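Local coordinates for protein SMG-7 (Caenorhabditis elegans, PDB 3ZHE) that pairs with SMG-5 through 14-3-3-like domains in a heterodimer required for efficient nonsense-mediated mRNA decay, at residues F49-I60 against V74-L85. Residues are numbered along the deposited sequence; the frame is centred on the assembly and turned at random.
Sequences FWNKLKSMMDEI and VQNLAIGFLTDL
Phe49 meets Leu85, and Leu53 meets Ala78, along an antiparallel helix hairpin of the 14-3-3-like domain, a worked example of helix pairing by apolar packing alone. The segments 49-60 and 74-85, on helices 45-63 and 68-92, run antiparallel at 172°, their axes 10.0 Å apart at closest approach, and no hydrogen bond crosses between them. The dense part lies around Ala78, whose small CB admits both methyls of Leu53, with CD2 of Leu53 3.5 Å from CB of Ala78; SD of Met57 reaches the same methyl from the next turn. With CG of Phe49 set anti to the backbone N (chi1 -168°), the ring is thrown across to the partner helix, where CZ touches the backbone O of Phe81 and CE1 the methyl CD1 of Leu82. Replacing Phe49 with an alanine is likely to open a gap between Leu82 and Leu85 and to leave the Leu85 methyl without the ring face it rests on. Helix 22-35 packs on Phe49, Met56 and Phe81, while helix 122-142 covers Trp50, Met57 and Leu82. Packing stays close through Met57 and Val74; looser is partly exposed Ile60, touching Val74 CG2 through CD1 alone at 3.8 Å. On the outer side of helix 45-63, Lys54 and Asp58 start away from the partner and form a salt bridge (NZ to OD1). At the other end, where the backbones stand farther apart and the ring spans the distance, Leu85 CD2 sits 3.7 Å from the Phe49 ring centroid, 9° off the normal, a CH-pi contact over the face.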
# COMPACT_ATOMS: atom_id res chain seq x y z
N PHE B 49 6.20 6.37 20.06
CA PHE B 49 6.72 5.16 19.44
C PHE B 49 8.06 5.45 18.77
O PHE B 49 9.08 4.82 19.08
CB PHE B 49 5.72 4.66 18.39
CG PHE B 49 6.00 3.27 17.89
CD1 PHE B 49 6.86 3.06 16.82
CD2 PHE B 49 5.39 2.17 18.47
CE1 PHE B 49 7.12 1.78 16.35
CE2 PHE B 49 5.64 0.89 18.01
CZ PHE B 49 6.50 0.70 16.95
N TRP B 50 8.05 6.42 17.86
CA TRP B 50 9.27 6.80 17.16
C TRP B 50 10.33 7.33 18.13
O TRP B 50 11.52 7.22 17.86
CB TRP B 50 8.98 7.85 16.09
CG TRP B 50 10.23 8.40 15.48
CD1 TRP B 50 10.78 9.63 15.69
CD2 TRP B 50 11.12 7.71 14.59
NE1 TRP B 50 11.95 9.76 14.98
CE2 TRP B 50 12.18 8.60 14.29
CE3 TRP B 50 11.12 6.44 14.00
CZ2 TRP B 50 13.22 8.25 13.43
CZ3 TRP B 50 12.16 6.10 13.15
CH2 TRP B 50 13.19 7.00 12.87
N ASN B 51 9.90 7.90 19.24
CA ASN B 51 10.84 8.40 20.24
C ASN B 51 11.58 7.27 20.93
O ASN B 51 12.80 7.34 21.11
CB ASN B 51 10.15 9.30 21.26
CG ASN B 51 9.99 10.73 20.76
OD1 ASN B 51 10.71 11.17 19.86
ND2 ASN B 51 9.04 11.46 21.34
N LYS B 52 10.85 6.23 21.32
CA LYS B 52 11.46 5.05 21.91
C LYS B 52 12.38 4.35 20.92
O LYS B 52 13.49 3.92 21.27
CB LYS B 52 10.39 4.08 22.41
CG LYS B 52 9.84 4.42 23.78
CD LYS B 52 10.91 4.25 24.84
CE LYS B 52 10.37 4.55 26.23
NZ LYS B 52 11.43 4.45 27.27
N LEU B 53 11.92 4.24 19.68
CA LEU B 53 12.71 3.57 18.64
C LEU B 53 14.01 4.32 18.34
O LEU B 53 15.10 3.75 18.39
CB LEU B 53 11.87 3.39 17.38
CG LEU B 53 12.46 2.54 16.25
CD1 LEU B 53 11.38 1.66 15.65
CD2 LEU B 53 13.05 3.45 15.19
N LYS B 54 13.88 5.61 18.03
CA LYS B 54 15.03 6.48 17.77
C LYS B 54 15.97 6.48 18.96
O LYS B 54 17.20 6.50 18.79
CB LYS B 54 14.56 7.91 17.48
CG LYS B 54 15.67 8.94 17.33
CD LYS B 54 16.47 8.73 16.06
CE LYS B 54 17.50 9.84 15.86
NZ LYS B 54 18.31 9.62 14.64
N SER B 55 15.40 6.47 20.16
CA SER B 55 16.18 6.31 21.38
C SER B 55 17.05 5.08 21.28
O SER B 55 18.27 5.18 21.32
CB SER B 55 15.27 6.20 22.60
OG SER B 55 15.96 5.63 23.70
N MET B 56 16.41 3.92 21.14
CA MET B 56 17.12 2.64 21.01
C MET B 56 18.26 2.72 20.01
O MET B 56 19.41 2.41 20.34
CB MET B 56 16.15 1.54 20.57
CG MET B 56 15.47 0.82 21.71
SD MET B 56 14.34 -0.45 21.14
CE MET B 56 15.40 -1.32 19.98
N MET B 57 17.93 3.13 18.78
CA MET B 57 18.92 3.27 17.72
C MET B 57 20.12 4.12 18.16
O MET B 57 21.27 3.74 17.94
CB MET B 57 18.28 3.87 16.47
CG MET B 57 17.16 3.02 15.90
SD MET B 57 16.58 3.64 14.31
CE MET B 57 18.09 3.58 13.35
N ASP B 58 19.83 5.26 18.78
CA ASP B 58 20.89 6.17 19.21
C ASP B 58 21.78 5.59 20.31
O ASP B 58 23.00 5.57 20.17
CB ASP B 58 20.30 7.51 19.67
CG ASP B 58 19.68 8.29 18.52
OD1 ASP B 58 20.00 7.98 17.36
OD2 ASP B 58 18.89 9.22 18.78
N GLU B 59 21.16 5.12 21.39
CA GLU B 59 21.91 4.57 22.52
C GLU B 59 22.77 3.39 22.08
O GLU B 59 23.93 3.28 22.47
CB GLU B 59 20.95 4.12 23.63
CG GLU B 59 19.80 5.08 23.93
CD GLU B 59 20.26 6.44 24.43
OE1 GLU B 59 21.36 6.52 25.02
OE2 GLU B 59 19.52 7.42 24.23
N ILE B 60 22.20 2.51 21.26
CA ILE B 60 22.92 1.34 20.79
C ILE B 60 24.03 1.72 19.81
O ILE B 60 25.10 1.10 19.80
CB ILE B 60 21.96 0.29 20.17
CG1 ILE B 60 20.98 -0.22 21.22
CG2 ILE B 60 22.74 -0.88 19.59
CD1 ILE B 60 20.04 -1.29 20.72
N VAL B 74 20.20 -3.05 14.48
CA VAL B 74 19.19 -2.23 15.15
C VAL B 74 18.31 -1.48 14.14
O VAL B 74 17.12 -1.25 14.40
CB VAL B 74 19.82 -1.26 16.19
CG1 VAL B 74 20.46 -0.06 15.51
CG2 VAL B 74 18.78 -0.82 17.21
N GLN B 75 18.88 -1.13 12.99
CA GLN B 75 18.13 -0.46 11.93
C GLN B 75 17.03 -1.36 11.37
O GLN B 75 15.87 -0.95 11.26
CB GLN B 75 19.06 -0.02 10.80
CG GLN B 75 19.88 1.23 11.09
CD GLN B 75 20.89 1.53 10.00
OE1 GLN B 75 21.20 0.67 9.17
NE2 GLN B 75 21.42 2.75 10.00
N ASN B 76 17.41 -2.58 10.99
CA ASN B 76 16.44 -3.54 10.48
C ASN B 76 15.38 -3.89 11.53
O ASN B 76 14.20 -4.07 11.20
CB ASN B 76 17.14 -4.80 9.97
CG ASN B 76 18.00 -4.54 8.75
OD1 ASN B 76 17.71 -3.64 7.96
ND2 ASN B 76 19.06 -5.32 8.59
N LEU B 77 15.80 -3.95 12.80
CA LEU B 77 14.84 -4.14 13.89
C LEU B 77 13.82 -3.00 13.89
O LEU B 77 12.61 -3.24 13.99
CB LEU B 77 15.56 -4.18 15.24
CG LEU B 77 14.67 -4.23 16.48
CD1 LEU B 77 13.76 -5.45 16.44
CD2 LEU B 77 15.50 -4.23 17.75
N ALA B 78 14.31 -1.78 13.75
CA ALA B 78 13.46 -0.60 13.67
C ALA B 78 12.45 -0.70 12.52
O ALA B 78 11.25 -0.50 12.73
CB ALA B 78 14.32 0.65 13.50
N ILE B 79 12.95 -1.02 11.33
CA ILE B 79 12.11 -1.19 10.15
C ILE B 79 10.99 -2.19 10.42
O ILE B 79 9.82 -1.94 10.11
CB ILE B 79 12.93 -1.67 8.93
CG1 ILE B 79 13.91 -0.59 8.48
CG2 ILE B 79 12.01 -2.06 7.79
CD1 ILE B 79 14.79 -1.00 7.32
N GLY B 80 11.36 -3.32 11.03
CA GLY B 80 10.39 -4.33 11.41
C GLY B 80 9.31 -3.78 12.32
O GLY B 80 8.12 -3.94 12.04
N PHE B 81 9.73 -3.14 13.41
CA PHE B 81 8.78 -2.57 14.36
C PHE B 81 7.80 -1.59 13.72
O PHE B 81 6.59 -1.68 13.93
CB PHE B 81 9.51 -1.91 15.54
CG PHE B 81 9.63 -2.79 16.75
CD1 PHE B 81 8.53 -3.04 17.55
CD2 PHE B 81 10.85 -3.34 17.10
CE1 PHE B 81 8.65 -3.85 18.67
CE2 PHE B 81 10.97 -4.15 18.22
CZ PHE B 81 9.87 -4.40 19.01
N LEU B 82 8.32 -0.65 12.94
CA LEU B 82 7.47 0.37 12.32
C LEU B 82 6.50 -0.22 11.30
O LEU B 82 5.31 0.11 11.30
CB LEU B 82 8.33 1.46 11.68
CG LEU B 82 7.62 2.78 11.35
CD1 LEU B 82 6.91 3.32 12.59
CD2 LEU B 82 8.62 3.80 10.83
N THR B 83 7.02 -1.09 10.43
CA THR B 83 6.18 -1.76 9.44
C THR B 83 5.04 -2.51 10.13
O THR B 83 3.87 -2.39 9.74
CB THR B 83 7.00 -2.74 8.58
OG1 THR B 83 7.88 -2.00 7.73
CG2 THR B 83 6.08 -3.60 7.73
N ASP B 84 5.39 -3.27 11.16
CA ASP B 84 4.40 -4.02 11.92
C ASP B 84 3.40 -3.11 12.62
O ASP B 84 2.24 -3.48 12.79
CB ASP B 84 5.07 -4.97 12.92
CG ASP B 84 5.64 -6.20 12.25
OD1 ASP B 84 5.29 -6.45 11.08
OD2 ASP B 84 6.42 -6.92 12.90
N LEU B 85 3.84 -1.91 13.01
CA LEU B 85 2.93 -0.92 13.57
C LEU B 85 1.88 -0.51 12.55
O LEU B 85 0.68 -0.56 12.82
CB LEU B 85 3.70 0.31 14.05
CG LEU B 85 2.84 1.50 14.51
CD1 LEU B 85 2.00 1.14 15.72
CD2 LEU B 85 3.71 2.71 14.79